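Local coordinates for UPF0303 protein YBR137W (Saccharomyces cerevisiae, PDB 4CLC) that is of unknown function but belongs to the UPF0303 family of HbpS-like cytoplasmic proteins and is found here in an assembly of ten protein chains, at residues Lys57-Asp62 / Ser149-Glu154; Phe86-Lys91 / Cys145-Gly150; Lys92-Arg97 / Tyr125-Gly130; Leu96-Ser101 / Glu116-Asp121. All coordinates share one frame; numbering follows the deposited sequence.

In the fold
Contact 1 lies in the sheet, and contacts 2, 3 and 4 follow one another along helix 84-98. Contact 1 pairs the start of strand 60-64 with the end of strand 144-149; contact 2, its centre about 8 Å away, lays helix 84-98 on strand 144-149. Contacts 3 and 4 continue to the 125-130 loop and the 116-121 turn, each centre about 7 Å from the one before; those of contacts 1 and 4 are about 21 Å apart. Along the chain, contacts 3 and 4 lie between the ends joined by contact 1, and contact 2 shares Ser149 and Gly150 with it. Helix 84-98 thus ties the sheet to the connection before strand 131-136 in this HbpS-like fold.

Contact 1. Residues Lys57-Asp62 / Ser149-Glu154; sequences KPVAID and SGLKQE
Val59 holds CG1 trans to its backbone N (chi1 167°), which leaves CG2 trans to the carbonyl carbon, and its two methyls thereby reach different parts of 149-154. CG2 of Val59 rests on Leu151 CD2 at 3.5 Å, while Val59 CG1 lies beside Ser149 O. Leu151 turns its CG trans to its own carbonyl carbon (chi1 -55°), and the two side chains cross at about a right angle; Lys57 brings its CB to the same Leu151 methyl, 4.0 Å from CD2. Next to this apolar patch the backbones pair: Ala60 N donates to Ser149 O at 2.8 Å, nearly straight at 163°, and Ser149 N returns a bond to Ala60 O at 2.9 Å. Both donors lie in the plane of the carbonyl they use. This is an antiparallel hydrogen-bonded pair at the end of strand 144-149, and Gly150 leaves it with a positive phi that a side chain would not easily allow. Ala60 and Ser149 share the sheet face under helix 84-98, where Ser149 OG is bonded to Asn84, whereas Val59 packs on Val50 of helix 36-53. Trimming Val59 to an alanine would probably open a gap beside Leu151 CD2 and leave that leucine freer to turn. The chemistry therefore divides in two: backbone polarity is spent within the sheet, and beyond its last pair the side chains meet mainly by aliphatic packing.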
loop_
_atom_site.group_PDB
_atom_site.type_symbol
_atom_site.label_atom_id
_atom_site.label_comp_id
_atom_site.label_asym_id
_atom_site.label_seq_id
_atom_site.Cartn_x
_atom_site.Cartn_y
_atom_site.Cartn_z
ATOM N N LYS D 57 -15.155 -29.590 21.978
ATOM C CA LYS D 57 -14.222 -28.472 21.779
ATOM C C LYS D 57 -14.016 -28.232 20.280
ATOM O O LYS D 57 -13.528 -29.112 19.567
ATOM C CB LYS D 57 -12.877 -28.750 22.467
ATOM C CG LYS D 57 -12.858 -28.451 23.971
ATOM C CD LYS D 57 -12.933 -26.961 24.240
ATOM C CE LYS D 57 -12.987 -26.637 25.718
ATOM N NZ LYS D 57 -13.032 -25.146 25.923
ATOM N N PRO D 58 -14.445 -27.065 19.780
ATOM C CA PRO D 58 -14.210 -26.827 18.354
ATOM C C PRO D 58 -12.735 -26.581 18.080
ATOM O O PRO D 58 -12.135 -25.657 18.633
ATOM C CB PRO D 58 -15.040 -25.576 18.067
ATOM C CG PRO D 58 -15.025 -24.825 19.367
ATOM C CD PRO D 58 -14.952 -25.869 20.473
ATOM N N VAL D 59 -12.171 -27.343 17.158
ATOM C CA VAL D 59 -10.753 -27.245 16.895
ATOM C C VAL D 59 -10.506 -27.260 15.401
ATOM O O VAL D 59 -11.175 -27.982 14.669
ATOM C CB VAL D 59 -9.988 -28.381 17.597
ATOM C CG1 VAL D 59 -8.587 -28.492 17.087
ATOM C CG2 VAL D 59 -9.970 -28.130 19.072
ATOM N N ALA D 60 -9.567 -26.429 14.953
ATOM C CA ALA D 60 -9.241 -26.330 13.542
ATOM C C ALA D 60 -7.925 -27.055 13.295
ATOM O O ALA D 60 -7.000 -26.944 14.080
ATOM C CB ALA D 60 -9.172 -24.884 13.107
ATOM N N ILE D 61 -7.860 -27.815 12.211
ATOM C CA ILE D 61 -6.692 -28.613 11.888
ATOM C C ILE D 61 -6.215 -28.319 10.469
ATOM O O ILE D 61 -6.995 -28.434 9.541
ATOM C CB ILE D 61 -7.004 -30.116 12.028
ATOM C CG1 ILE D 61 -7.433 -30.435 13.458
ATOM C CG2 ILE D 61 -5.822 -30.957 11.617
ATOM C CD1 ILE D 61 -8.045 -31.799 13.603
ATOM N N ASP D 62 -4.945 -27.950 10.296
ATOM C CA ASP D 62 -4.421 -27.664 8.968
ATOM C C ASP D 62 -3.198 -28.526 8.585
ATOM O O ASP D 62 -2.359 -28.866 9.423
ATOM C CB ASP D 62 -4.064 -26.175 8.858
ATOM C CG ASP D 62 -3.700 -25.755 7.426
ATOM O OD1 ASP D 62 -2.507 -25.842 7.056
ATOM O OD2 ASP D 62 -4.614 -25.323 6.676
ATOM N N SER D 149 -5.607 -25.585 16.228
ATOM C CA SER D 149 -6.055 -24.371 16.878
ATOM C C SER D 149 -7.379 -24.582 17.589
ATOM O O SER D 149 -8.251 -25.249 17.068
ATOM C CB SER D 149 -6.192 -23.239 15.858
ATOM O OG SER D 149 -7.293 -22.397 16.173
ATOM N N GLY D 150 -7.551 -23.932 18.734
ATOM C CA GLY D 150 -8.791 -23.970 19.483
ATOM C C GLY D 150 -8.766 -24.629 20.848
ATOM O O GLY D 150 -9.722 -24.486 21.621
ATOM N N LEU D 151 -7.683 -25.325 21.169
ATOM C CA LEU D 151 -7.467 -25.792 22.542
ATOM C C LEU D 151 -6.609 -24.794 23.319
ATOM O O LEU D 151 -6.350 -23.687 22.854
ATOM C CB LEU D 151 -6.804 -27.172 22.548
ATOM C CG LEU D 151 -7.545 -28.251 21.757
ATOM C CD1 LEU D 151 -6.721 -29.509 21.671
ATOM C CD2 LEU D 151 -8.886 -28.532 22.406
ATOM N N LYS D 152 -6.186 -25.180 24.513
ATOM C CA LYS D 152 -5.135 -24.464 25.213
ATOM C C LYS D 152 -3.863 -24.662 24.394
ATOM O O LYS D 152 -3.643 -25.741 23.836
ATOM C CB LYS D 152 -4.961 -24.987 26.646
ATOM C CG LYS D 152 -6.177 -24.820 27.561
ATOM C CD LYS D 152 -5.987 -25.636 28.854
ATOM C CE LYS D 152 -6.970 -25.209 29.960
ATOM N NZ LYS D 152 -8.337 -25.826 29.873
ATOM N N GLN D 153 -3.028 -23.631 24.314
ATOM C CA GLN D 153 -1.882 -23.658 23.403
ATOM C C GLN D 153 -0.977 -24.873 23.628
ATOM O O GLN D 153 -0.413 -25.440 22.678
ATOM C CB GLN D 153 -1.082 -22.356 23.520
ATOM C CG GLN D 153 -0.099 -22.261 24.676
ATOM C CD GLN D 153 0.977 -21.198 24.471
ATOM O OE1 GLN D 153 1.691 -21.166 23.471
ATOM N NE2 GLN D 153 1.018 -20.255 25.397
ATOM N N GLU D 154 -0.874 -25.295 24.881
ATOM C CA GLU D 154 0.004 -26.400 25.236
ATOM C C GLU D 154 -0.596 -27.693 24.707
ATOM O O GLU D 154 0.119 -28.640 24.376
ATOM C CB GLU D 154 0.221 -26.453 26.755
ATOM C CG GLU D 154 0.939 -25.233 27.333
ATOM C CD GLU D 154 0.007 -24.145 27.845
ATOM O OE1 GLU D 154 -1.230 -24.271 27.709
ATOM O OE2 GLU D 154 0.526 -23.142 28.395
#

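Contact 2. Residues Phe86-Lys91 / Cys145-Gly150; sequences FWIQRK and CLTISG
Thr147, Lys91 and Ile88 carry this contact between helix 84-98 and strand 144-149. A chi1 of -58° puts Thr147 OG1 anti to the carbonyl carbon and leaves the CG2 methyl anti to the backbone N, pointing it at the helix between two side chains one turn apart: Ile88 CG2 lies 4.1 Å and Lys91 CB 4.0 Å from Thr147 CG2. Ile88 also sends CG1 along the strand to Ser149 CB, at 3.9 Å. The Lys91 chain is fully extended beyond CG and runs over the strand until NZ meets the backbone, donating to Ile148 O at 3.1 Å in the plane of that carbonyl. Gly129 O takes a second bond from the ammonium and a water a third, at 2.9 Å from Lys91 NZ; this water makes only a weak link to Ser149 OG, which is hydrogen-bonded to Asn84, and lies over one face of the Trp87 indole. A buried charge is thus met chiefly by neutral oxygens, with Asp156 as a long, weak ion-pair partner. With a methionine in place of Lys91, the carbonyls of Ile148 and Gly129 would probably lose a shared donor, and the water its anchor. The helix and strand axes pass 8.1 Å apart at 141°, running roughly antiparallel. Helix 84-98 covers the Thr147 face of the sheet, while Ile148 points the other way, onto Met159 and Ala160 of helix 153-168.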
loop_
_atom_site.group_PDB
_atom_site.type_symbol
_atom_site.label_atom_id
_atom_site.label_comp_id
_atom_site.label_asym_id
_atom_site.label_seq_id
_atom_site.Cartn_x
_atom_site.Cartn_y
_atom_site.Cartn_z
ATOM N N PHE D 86 -7.082 -17.217 11.122
ATOM C CA PHE D 86 -6.011 -16.297 11.451
ATOM C C PHE D 86 -4.948 -16.979 12.327
ATOM O O PHE D 86 -3.753 -16.902 12.034
ATOM C CB PHE D 86 -6.575 -15.069 12.151
ATOM C CG PHE D 86 -7.281 -14.127 11.236
ATOM C CD1 PHE D 86 -6.567 -13.158 10.533
ATOM C CD2 PHE D 86 -8.663 -14.200 11.066
ATOM C CE1 PHE D 86 -7.201 -12.279 9.675
ATOM C CE2 PHE D 86 -9.317 -13.318 10.212
ATOM C CZ PHE D 86 -8.569 -12.352 9.513
ATOM N N TRP D 87 -5.397 -17.665 13.383
ATOM C CA TRP D 87 -4.470 -18.329 14.296
ATOM C C TRP D 87 -3.689 -19.381 13.552
ATOM O O TRP D 87 -2.470 -19.491 13.720
ATOM C CB TRP D 87 -5.199 -18.949 15.505
ATOM C CG TRP D 87 -5.368 -17.956 16.626
ATOM C CD1 TRP D 87 -6.480 -17.212 16.912
ATOM C CD2 TRP D 87 -4.378 -17.566 17.566
ATOM N NE1 TRP D 87 -6.239 -16.382 17.971
ATOM C CE2 TRP D 87 -4.946 -16.585 18.400
ATOM C CE3 TRP D 87 -3.055 -17.952 17.795
ATOM C CZ2 TRP D 87 -4.247 -15.990 19.447
ATOM C CZ3 TRP D 87 -2.358 -17.360 18.831
ATOM C CH2 TRP D 87 -2.954 -16.391 19.643
ATOM N N ILE D 88 -4.378 -20.135 12.703
ATOM C CA ILE D 88 -3.706 -21.151 11.914
ATOM C C ILE D 88 -2.646 -20.527 11.008
ATOM O O ILE D 88 -1.537 -21.040 10.919
ATOM C CB ILE D 88 -4.706 -21.965 11.085
ATOM C CG1 ILE D 88 -5.441 -22.936 12.005
ATOM C CG2 ILE D 88 -3.988 -22.753 9.975
ATOM C CD1 ILE D 88 -6.314 -23.887 11.272
ATOM N N GLN D 89 -2.980 -19.406 10.369
ATOM C CA GLN D 89 -2.042 -18.756 9.463
ATOM C C GLN D 89 -0.874 -18.181 10.223
ATOM O O GLN D 89 0.282 -18.370 9.849
ATOM C CB GLN D 89 -2.727 -17.660 8.660
ATOM C CG GLN D 89 -2.266 -17.625 7.210
ATOM C CD GLN D 89 -2.578 -18.930 6.444
ATOM O OE1 GLN D 89 -3.292 -19.821 6.937
ATOM N NE2 GLN D 89 -2.047 -19.031 5.224
ATOM N N ARG D 90 -1.188 -17.506 11.322
ATOM C CA ARG D 90 -0.167 -16.912 12.161
ATOM C C ARG D 90 0.760 -17.947 12.831
ATOM O O ARG D 90 1.979 -17.723 12.917
ATOM C CB ARG D 90 -0.832 -16.019 13.190
ATOM C CG ARG D 90 -1.616 -14.902 12.570
ATOM C CD ARG D 90 -2.238 -14.009 13.596
ATOM N NE ARG D 90 -1.235 -13.511 14.533
ATOM C CZ ARG D 90 -1.197 -13.819 15.828
ATOM N NH1 ARG D 90 -2.120 -14.607 16.365
ATOM N NH2 ARG D 90 -0.238 -13.328 16.587
ATOM N N LYS D 91 0.223 -19.080 13.283
ATOM C CA LYS D 91 1.099 -20.081 13.884
ATOM C C LYS D 91 2.012 -20.696 12.831
ATOM O O LYS D 91 3.233 -20.768 13.013
ATOM C CB LYS D 91 0.299 -21.179 14.579
ATOM C CG LYS D 91 -0.481 -20.716 15.784
ATOM C CD LYS D 91 -1.047 -21.890 16.548
ATOM C CE LYS D 91 -2.108 -21.451 17.545
ATOM N NZ LYS D 91 -2.710 -22.636 18.241
ATOM N N CYS D 145 3.745 -28.500 7.381
ATOM C CA CYS D 145 3.520 -28.035 8.723
ATOM C C CYS D 145 2.099 -28.441 9.140
ATOM O O CYS D 145 1.132 -28.271 8.385
ATOM C CB CYS D 145 3.742 -26.520 8.802
ATOM S SG CYS D 145 3.362 -25.727 10.391
ATOM N N LEU D 146 1.990 -29.008 10.337
ATOM C CA LEU D 146 0.713 -29.365 10.915
ATOM C C LEU D 146 0.335 -28.308 11.934
ATOM O O LEU D 146 1.149 -27.958 12.770
ATOM C CB LEU D 146 0.800 -30.750 11.552
ATOM C CG LEU D 146 -0.161 -31.144 12.663
ATOM C CD1 LEU D 146 -1.568 -31.096 12.155
ATOM C CD2 LEU D 146 0.185 -32.525 13.095
ATOM N N THR D 147 -0.881 -27.785 11.857
ATOM C CA THR D 147 -1.279 -26.697 12.729
ATOM C C THR D 147 -2.656 -26.921 13.318
ATOM O O THR D 147 -3.629 -27.110 12.587
ATOM C CB THR D 147 -1.294 -25.350 12.006
ATOM O OG1 THR D 147 -0.007 -25.072 11.455
ATOM C CG2 THR D 147 -1.667 -24.257 12.972
ATOM N N ILE D 148 -2.729 -26.886 14.646
ATOM C CA ILE D 148 -3.969 -27.118 15.352
ATOM C C ILE D 148 -4.319 -25.844 16.077
ATOM O O ILE D 148 -3.431 -25.077 16.462
ATOM C CB ILE D 148 -3.838 -28.303 16.315
ATOM C CG1 ILE D 148 -3.486 -29.567 15.528
ATOM C CG2 ILE D 148 -5.106 -28.521 17.095
ATOM C CD1 ILE D 148 -3.313 -30.784 16.375
ATOM N N SER D 149 -5.607 -25.585 16.228
ATOM C CA SER D 149 -6.055 -24.371 16.878
ATOM C C SER D 149 -7.379 -24.582 17.589
ATOM O O SER D 149 -8.251 -25.249 17.068
ATOM C CB SER D 149 -6.192 -23.239 15.858
ATOM O OG SER D 149 -7.293 -22.397 16.173
ATOM N N GLY D 150 -7.551 -23.932 18.734
ATOM C CA GLY D 150 -8.791 -23.970 19.483
ATOM C C GLY D 150 -8.766 -24.629 20.848
ATOM O O GLY D 150 -9.722 -24.486 21.621
HETATM O O HOH W 1 -5.170 -21.146 18.395
#

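Contact 3. Residues Lys92-Arg97 / Tyr125-Gly130; sequences KKTALR and YAFHGG
Where the loop leading into strand 131-136 passes helix 84-98, the Tyr125 ring lies along the helix surface and touches Lys93, Thr94 and Arg97 together. Lys93 spreads its extended chain over one ring face, a CH-pi contact with CD 4.1 Å from the centroid of the Tyr125 ring. The ring edge meets the helix backbone instead, with Thr94 CA near its plane and Tyr125 CD2 3.5 Å from Thr94 N. At the phenol end, Arg97 NH1 donates to Tyr125 OH at 2.8 Å with an angle of 149° at the hydrogen. The hydroxyl sits close to the guanidinium plane, although that plane is turned 72° from the ring. Arg97 gets there by keeping CG trans to its backbone N (chi1 171°) and its chain straight as far as NE. Through these bonds the loop that leads into strand 131-136 is laid against a helix that itself lies on the sheet. Both cations have further partners: Lys93 NZ forms a salt bridge with Glu124, and Arg97 NE one with an acidic side chain of a neighbouring subunit. Farther along the loop, Thr94 OG1 donates to Ala126 O at 2.8 Å, approaching from above the carbonyl plane and not along a lone pair. The other branch of Thr94 turns to Phe127, its CG2 lying off-centre over the ring, 4.3 Å from the Phe127 centroid.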
loop_
_atom_site.group_PDB
_atom_site.type_symbol
_atom_site.label_atom_id
_atom_site.label_comp_id
_atom_site.label_asym_id
_atom_site.label_seq_id
_atom_site.Cartn_x
_atom_site.Cartn_y
_atom_site.Cartn_z
ATOM N N LYS D 92 1.397 -21.131 11.731
ATOM C CA LYS D 92 2.076 -21.768 10.606
ATOM C C LYS D 92 3.196 -20.884 10.102
ATOM O O LYS D 92 4.298 -21.355 9.830
ATOM C CB LYS D 92 1.078 -22.058 9.473
ATOM C CG LYS D 92 1.679 -22.725 8.263
ATOM C CD LYS D 92 0.656 -23.040 7.192
ATOM C CE LYS D 92 -0.076 -21.825 6.730
ATOM N NZ LYS D 92 -1.529 -22.020 6.964
ATOM N N LYS D 93 2.906 -19.594 9.996
ATOM C CA LYS D 93 3.872 -18.657 9.472
ATOM C C LYS D 93 5.127 -18.656 10.343
ATOM O O LYS D 93 6.242 -18.848 9.836
ATOM C CB LYS D 93 3.274 -17.247 9.357
ATOM C CG LYS D 93 4.125 -16.361 8.464
ATOM C CD LYS D 93 3.479 -15.047 8.091
ATOM C CE LYS D 93 4.328 -14.315 7.044
ATOM N NZ LYS D 93 3.548 -13.329 6.226
ATOM N N THR D 94 4.944 -18.463 11.651
ATOM C CA THR D 94 6.056 -18.525 12.591
ATOM C C THR D 94 6.835 -19.827 12.432
ATOM O O THR D 94 8.036 -19.799 12.175
ATOM C CB THR D 94 5.591 -18.419 14.046
ATOM O OG1 THR D 94 4.963 -17.151 14.289
ATOM C CG2 THR D 94 6.764 -18.581 14.954
ATOM N N ALA D 95 6.148 -20.962 12.541
ATOM C CA ALA D 95 6.802 -22.268 12.433
ATOM C C ALA D 95 7.637 -22.471 11.169
ATOM O O ALA D 95 8.764 -22.947 11.267
ATOM C CB ALA D 95 5.779 -23.363 12.532
ATOM N N LEU D 96 7.105 -22.125 9.992
ATOM C CA LEU D 96 7.825 -22.373 8.733
ATOM C C LEU D 96 9.031 -21.459 8.588
ATOM O O LEU D 96 10.052 -21.822 7.986
ATOM C CB LEU D 96 6.894 -22.210 7.527
ATOM C CG LEU D 96 5.901 -23.349 7.261
ATOM C CD1 LEU D 96 4.743 -22.872 6.380
ATOM C CD2 LEU D 96 6.588 -24.576 6.664
ATOM N N ARG D 97 8.913 -20.268 9.151
ATOM C CA ARG D 97 9.989 -19.302 9.069
ATOM C C ARG D 97 11.159 -19.660 9.975
ATOM O O ARG D 97 12.331 -19.588 9.567
ATOM C CB ARG D 97 9.486 -17.909 9.436
ATOM C CG ARG D 97 10.602 -16.921 9.580
ATOM C CD ARG D 97 10.094 -15.513 9.760
ATOM N NE ARG D 97 11.207 -14.583 9.961
ATOM C CZ ARG D 97 11.094 -13.264 9.902
ATOM N NH1 ARG D 97 9.916 -12.711 9.635
ATOM N NH2 ARG D 97 12.160 -12.503 10.098
ATOM N N TYR D 125 2.829 -12.991 12.724
ATOM C CA TYR D 125 3.326 -14.222 13.340
ATOM C C TYR D 125 2.750 -14.482 14.741
ATOM O O TYR D 125 2.699 -13.590 15.568
ATOM C CB TYR D 125 4.842 -14.182 13.427
ATOM C CG TYR D 125 5.559 -14.052 12.106
ATOM C CD1 TYR D 125 5.776 -12.798 11.526
ATOM C CD2 TYR D 125 6.043 -15.168 11.449
ATOM C CE1 TYR D 125 6.439 -12.666 10.335
ATOM C CE2 TYR D 125 6.709 -15.041 10.256
ATOM C CZ TYR D 125 6.907 -13.786 9.702
ATOM O OH TYR D 125 7.591 -13.667 8.508
ATOM N N ALA D 126 2.317 -15.705 15.008
ATOM C CA ALA D 126 1.797 -16.038 16.330
ATOM C C ALA D 126 2.802 -16.877 17.089
ATOM O O ALA D 126 3.463 -17.751 16.519
ATOM C CB ALA D 126 0.485 -16.771 16.239
ATOM N N PHE D 127 2.987 -16.552 18.359
ATOM C CA PHE D 127 3.921 -17.310 19.156
ATOM C C PHE D 127 3.310 -18.285 20.186
ATOM O O PHE D 127 4.062 -18.938 20.931
ATOM C CB PHE D 127 4.905 -16.324 19.763
ATOM C CG PHE D 127 5.850 -15.788 18.742
ATOM C CD1 PHE D 127 5.505 -14.684 17.969
ATOM C CD2 PHE D 127 7.045 -16.451 18.473
ATOM C CE1 PHE D 127 6.360 -14.220 16.989
ATOM C CE2 PHE D 127 7.907 -15.992 17.499
ATOM C CZ PHE D 127 7.562 -14.881 16.751
ATOM N N HIS D 128 1.974 -18.391 20.219
ATOM C CA HIS D 128 1.286 -19.508 20.900
ATOM C C HIS D 128 1.551 -20.825 20.184
ATOM O O HIS D 128 1.933 -20.830 19.017
ATOM C CB HIS D 128 -0.211 -19.291 20.963
ATOM C CG HIS D 128 -0.615 -18.131 21.815
ATOM N ND1 HIS D 128 0.159 -16.998 21.948
ATOM C CD2 HIS D 128 -1.746 -17.901 22.525
ATOM C CE1 HIS D 128 -0.461 -16.133 22.727
ATOM N NE2 HIS D 128 -1.618 -16.653 23.092
ATOM N N GLY D 129 1.360 -21.943 20.876
ATOM C CA GLY D 129 1.685 -23.237 20.305
ATOM C C GLY D 129 0.577 -23.851 19.458
ATOM O O GLY D 129 -0.545 -23.360 19.425
ATOM N N GLY D 130 0.875 -24.999 18.860
ATOM C CA GLY D 130 -0.049 -25.679 17.960
ATOM C C GLY D 130 0.356 -25.866 16.503
ATOM O O GLY D 130 -0.300 -26.612 15.783
#

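Contact 4. Residues Leu96-Ser101 / Glu116-Asp121; sequences LRFGHS and EKFFVD
Phe98 reaches from the last turn of helix 84-98 across to Phe118 and Val120, and its side chain can be followed outward. CB leaves the backbone toward 116-121, with CG trans to the carbonyl carbon (chi1 -69°), which carries the ring out from the helix. Midway along, Arg97 CG lies over one face of the Phe98 ring, offset toward the rim, near CD2 and CE2. Phe98 CE1 comes to 4.0 Å from Phe118 CD1. At the tip Phe98 CZ touches Phe118 CB at 3.8 Å, and Val120 CG1 stands 4.0 Å from Phe98 CZ, near the ring plane at its edge. The two phenylalanine rings meet obliquely, centroids 5.3 Å apart and planes 61° apart. Helix 84-98 is near its end here, while on the facing side Phe119 takes a positive phi as the chain leaves helix 114-117, and Val120 beyond it faces helix 84-98. The same Val120 methyl serves a second group: CG1 lies over one face of the Arg97 guanidinium, whose NH1 is hydrogen-bonded to Tyr125 OH, and is 3.4 Å from Arg97 NH1. Phe118 is covered in turn by Lys117, whose CG sits over the centre of the ring 3.8 Å above the plane, and it also meets Phe127, with planes about 10° apart. Met105 of helix 102-107 touches Phe98 as well, as does an acidic side chain of a neighbouring subunit.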
loop_
_atom_site.group_PDB
_atom_site.type_symbol
_atom_site.label_atom_id
_atom_site.label_comp_id
_atom_site.label_asym_id
_atom_site.label_seq_id
_atom_site.Cartn_x
_atom_site.Cartn_y
_atom_site.Cartn_z
ATOM N N LEU D 96 7.105 -22.125 9.992
ATOM C CA LEU D 96 7.825 -22.373 8.733
ATOM C C LEU D 96 9.031 -21.459 8.588
ATOM O O LEU D 96 10.052 -21.822 7.986
ATOM C CB LEU D 96 6.894 -22.210 7.527
ATOM C CG LEU D 96 5.901 -23.349 7.261
ATOM C CD1 LEU D 96 4.743 -22.872 6.380
ATOM C CD2 LEU D 96 6.588 -24.576 6.664
ATOM N N ARG D 97 8.913 -20.268 9.151
ATOM C CA ARG D 97 9.989 -19.302 9.069
ATOM C C ARG D 97 11.159 -19.660 9.975
ATOM O O ARG D 97 12.331 -19.588 9.567
ATOM C CB ARG D 97 9.486 -17.909 9.436
ATOM C CG ARG D 97 10.602 -16.921 9.580
ATOM C CD ARG D 97 10.094 -15.513 9.760
ATOM N NE ARG D 97 11.207 -14.583 9.961
ATOM C CZ ARG D 97 11.094 -13.264 9.902
ATOM N NH1 ARG D 97 9.916 -12.711 9.635
ATOM N NH2 ARG D 97 12.160 -12.503 10.098
ATOM N N PHE D 98 10.842 -20.007 11.221
ATOM C CA PHE D 98 11.888 -20.145 12.221
ATOM C C PHE D 98 12.451 -21.553 12.363
ATOM O O PHE D 98 13.524 -21.730 12.946
ATOM C CB PHE D 98 11.368 -19.632 13.547
ATOM C CG PHE D 98 11.163 -18.132 13.575
ATOM C CD1 PHE D 98 12.240 -17.276 13.735
ATOM C CD2 PHE D 98 9.895 -17.587 13.439
ATOM C CE1 PHE D 98 12.049 -15.897 13.761
ATOM C CE2 PHE D 98 9.698 -16.229 13.464
ATOM C CZ PHE D 98 10.779 -15.377 13.629
ATOM N N GLY D 99 11.767 -22.535 11.780
ATOM C CA GLY D 99 12.218 -23.913 11.829
ATOM C C GLY D 99 11.920 -24.682 13.115
ATOM O O GLY D 99 12.509 -25.741 13.352
ATOM N N HIS D 100 11.028 -24.164 13.951
ATOM C CA HIS D 100 10.615 -24.881 15.158
ATOM C C HIS D 100 9.120 -24.710 15.415
ATOM O O HIS D 100 8.477 -23.873 14.792
ATOM C CB HIS D 100 11.398 -24.412 16.388
ATOM C CG HIS D 100 12.873 -24.660 16.311
ATOM N ND1 HIS D 100 13.791 -23.654 16.112
ATOM C CD2 HIS D 100 13.591 -25.805 16.416
ATOM C CE1 HIS D 100 15.009 -24.164 16.093
ATOM N NE2 HIS D 100 14.917 -25.464 16.270
ATOM N N SER D 101 8.573 -25.503 16.334
ATOM C CA SER D 101 7.177 -25.388 16.707
ATOM C C SER D 101 6.876 -23.940 17.030
ATOM O O SER D 101 7.744 -23.191 17.464
ATOM N N GLU D 116 10.076 -7.117 19.605
ATOM C CA GLU D 116 11.360 -6.925 20.280
ATOM C C GLU D 116 12.372 -8.021 19.986
ATOM O O GLU D 116 13.527 -7.730 19.678
ATOM C CB GLU D 116 11.181 -6.847 21.788
ATOM C CG GLU D 116 10.805 -5.487 22.345
ATOM C CD GLU D 116 10.348 -5.573 23.808
ATOM O OE1 GLU D 116 10.486 -6.669 24.421
ATOM O OE2 GLU D 116 9.834 -4.547 24.325
ATOM N N LYS D 117 11.973 -9.280 20.150
ATOM C CA LYS D 117 12.970 -10.351 20.082
ATOM C C LYS D 117 13.296 -10.870 18.674
ATOM O O LYS D 117 14.454 -11.130 18.362
ATOM C CB LYS D 117 12.542 -11.523 20.985
ATOM C CG LYS D 117 13.619 -12.602 21.153
ATOM C CD LYS D 117 13.961 -12.810 22.617
ATOM C CE LYS D 117 15.158 -13.772 22.860
ATOM N NZ LYS D 117 15.981 -14.196 21.668
ATOM N N PHE D 118 12.279 -11.101 17.851
ATOM C CA PHE D 118 12.523 -11.633 16.507
ATOM C C PHE D 118 12.376 -10.633 15.358
ATOM O O PHE D 118 12.690 -10.966 14.195
ATOM C CB PHE D 118 11.617 -12.836 16.293
ATOM C CG PHE D 118 11.732 -13.825 17.384
ATOM C CD1 PHE D 118 12.873 -14.603 17.505
ATOM C CD2 PHE D 118 10.733 -13.943 18.332
ATOM C CE1 PHE D 118 12.996 -15.513 18.538
ATOM C CE2 PHE D 118 10.848 -14.843 19.353
ATOM C CZ PHE D 118 11.978 -15.629 19.465
ATOM N N PHE D 119 11.937 -9.421 15.711
ATOM C CA PHE D 119 11.665 -8.341 14.765
ATOM C C PHE D 119 10.626 -8.705 13.718
ATOM O O PHE D 119 10.914 -8.682 12.512
ATOM C CB PHE D 119 12.973 -7.909 14.106
ATOM C CG PHE D 119 14.016 -7.536 15.104
ATOM C CD1 PHE D 119 14.030 -6.256 15.661
ATOM C CD2 PHE D 119 14.941 -8.474 15.542
ATOM C CE1 PHE D 119 14.959 -5.925 16.610
ATOM C CE2 PHE D 119 15.889 -8.139 16.485
ATOM C CZ PHE D 119 15.898 -6.868 17.020
ATOM N N VAL D 120 9.415 -8.991 14.215
ATOM C CA VAL D 120 8.275 -9.481 13.434
ATOM C C VAL D 120 6.969 -8.862 13.947
ATOM O O VAL D 120 6.872 -8.491 15.112
ATOM C CB VAL D 120 8.156 -11.004 13.499
ATOM C CG1 VAL D 120 9.353 -11.669 12.874
ATOM C CG2 VAL D 120 8.025 -11.448 14.926
ATOM N N ASP D 121 5.969 -8.774 13.072
ATOM C CA ASP D 121 4.719 -8.051 13.322
ATOM C C ASP D 121 3.828 -8.572 14.452
ATOM O O ASP D 121 3.224 -7.785 15.176
ATOM C CB ASP D 121 3.894 -8.043 12.046
ATOM C CG ASP D 121 2.829 -6.980 12.033
ATOM O OD1 ASP D 121 2.162 -6.752 13.066
ATOM O OD2 ASP D 121 2.647 -6.378 10.953
#